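Local coordinates for protein cleavage stimulation factor 77 (PDB 2UY1) that probably binds mRNA and is a nuclear helical-repeat protein of the Suppressor of forked family, the cleavage stimulation factor subunit of mRNA 3'-end processing, at residues L380-S384 with R385-S389. Numbering follows the deposited sequence.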
# COMPACT_ATOMS: atom_id res chain seq x y z
N LEU B 380 17.50 16.58 1.00
CA LEU B 380 16.11 16.73 0.57
C LEU B 380 15.10 16.73 1.73
O LEU B 380 15.42 16.26 2.83
CB LEU B 380 15.71 15.59 -0.37
CG LEU B 380 16.34 15.29 -1.73
CD1 LEU B 380 15.76 13.95 -2.14
CD2 LEU B 380 16.07 16.39 -2.78
N GLU B 381 13.90 17.25 1.43
CA GLU B 381 12.72 17.05 2.22
C GLU B 381 12.16 15.67 1.85
O GLU B 381 12.46 15.17 0.78
CB GLU B 381 11.69 18.11 1.89
CG GLU B 381 12.29 19.48 1.73
CD GLU B 381 11.25 20.55 1.74
OE1 GLU B 381 10.98 21.10 2.83
OE2 GLU B 381 10.67 20.83 0.68
N LYS B 382 11.40 15.07 2.74
CA LYS B 382 11.11 13.63 2.68
C LYS B 382 9.66 13.31 2.93
O LYS B 382 8.97 13.94 3.75
CB LYS B 382 12.02 12.92 3.70
CG LYS B 382 13.47 13.33 3.47
CD LYS B 382 14.40 12.82 4.42
CE LYS B 382 14.88 13.83 5.30
NZ LYS B 382 16.04 14.53 4.81
N THR B 383 9.17 12.33 2.17
CA THR B 383 7.90 11.74 2.39
C THR B 383 8.10 10.66 3.47
O THR B 383 9.23 10.32 3.73
CB THR B 383 7.40 11.06 1.07
OG1 THR B 383 8.39 10.10 0.65
CG2 THR B 383 7.15 12.10 -0.05
N SER B 384 7.01 10.16 4.06
CA SER B 384 7.09 9.07 5.06
C SER B 384 7.71 7.87 4.39
O SER B 384 8.40 7.16 5.06
CB SER B 384 5.76 8.54 5.60
OG SER B 384 4.94 9.55 6.11
N ARG B 385 7.40 7.63 3.12
CA ARG B 385 7.91 6.46 2.44
C ARG B 385 9.44 6.54 2.28
O ARG B 385 10.07 5.55 2.43
CB ARG B 385 7.26 6.23 1.09
CG ARG B 385 7.64 4.87 0.50
CD ARG B 385 7.49 4.88 -1.01
NE ARG B 385 7.33 3.52 -1.50
CZ ARG B 385 6.93 3.19 -2.72
NH1 ARG B 385 6.63 4.14 -3.61
NH2 ARG B 385 6.82 1.90 -3.05
N MET B 386 10.00 7.72 2.03
CA MET B 386 11.44 7.95 1.91
C MET B 386 12.06 7.70 3.29
O MET B 386 12.95 6.90 3.41
CB MET B 386 11.75 9.39 1.45
CG MET B 386 11.53 9.63 -0.06
SD MET B 386 11.50 11.43 -0.42
CE MET B 386 13.31 11.71 -0.35
N TRP B 387 11.54 8.36 4.33
CA TRP B 387 11.91 8.03 5.74
C TRP B 387 11.89 6.53 6.07
O TRP B 387 12.90 5.95 6.52
CB TRP B 387 11.02 8.81 6.73
CG TRP B 387 11.47 10.24 7.05
CD1 TRP B 387 10.78 11.40 6.78
CD2 TRP B 387 12.68 10.62 7.68
NE1 TRP B 387 11.50 12.48 7.23
CE2 TRP B 387 12.67 12.03 7.79
CE3 TRP B 387 13.77 9.90 8.23
CZ2 TRP B 387 13.71 12.72 8.39
CZ3 TRP B 387 14.80 10.61 8.79
CH2 TRP B 387 14.78 12.00 8.83
N ASP B 388 10.76 5.87 5.86
CA ASP B 388 10.66 4.43 6.12
C ASP B 388 11.59 3.52 5.29
O ASP B 388 12.09 2.50 5.83
CB ASP B 388 9.27 3.93 5.94
CG ASP B 388 8.29 4.61 6.86
OD1 ASP B 388 8.72 5.24 7.83
OD2 ASP B 388 7.09 4.46 6.63
N SER B 389 11.84 3.85 4.03
CA SER B 389 12.85 3.08 3.22
C SER B 389 14.25 3.24 3.75
O SER B 389 14.99 2.23 3.87
CB SER B 389 12.78 3.48 1.74
OG SER B 389 11.42 3.39 1.32
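The capping box that opens helix 384-397 joins Thr383, at the N-cap, to Met386. Met386 N donates to Thr383 OG1 over 3.2 Å with an N-H...O angle of 152°, a moderately bent bond to an amide that, at the start of a helix, lacks the usual carbonyl partner four residues back. A chi1 of 57° sets OG1 between the backbone N and the carbonyl carbon of Thr383, turned to the helix end, and the same oxygen bonds Glu358 of helix 354-367. The return half of the box is made by sulfur: Thr383 N points almost straight at Met386 SD, a weak bond of 3.6 Å. Beyond SD the methionine bends at chi3 (78°), which carries CE to within 3.8 Å of Leu380 CD1. Helical bonding proper then starts, with Trp387 N to Thr383 O at 3.1 Å and Asp388 N to Ser384 O at 2.8 Å.

Lys382 lies over one face of the Trp387 indole, its CD 4.1 Å from the centroid of the five-membered ring in a CH-pi contact and its CE 3.5 Å from Trp387 CZ2. Bends at chi3 and chi4 lead NZ back to Leu380 O, 2.7 Å away; Phe377 O also accepts from it, while the Phe377 ring meets the indole edge-to-face. A capping box thus starts the second of two successive helices, 370-379 and 384-397, joined by a short loop, consistent with the helical-repeat architecture of the Suppressor of forked family (TPR clan).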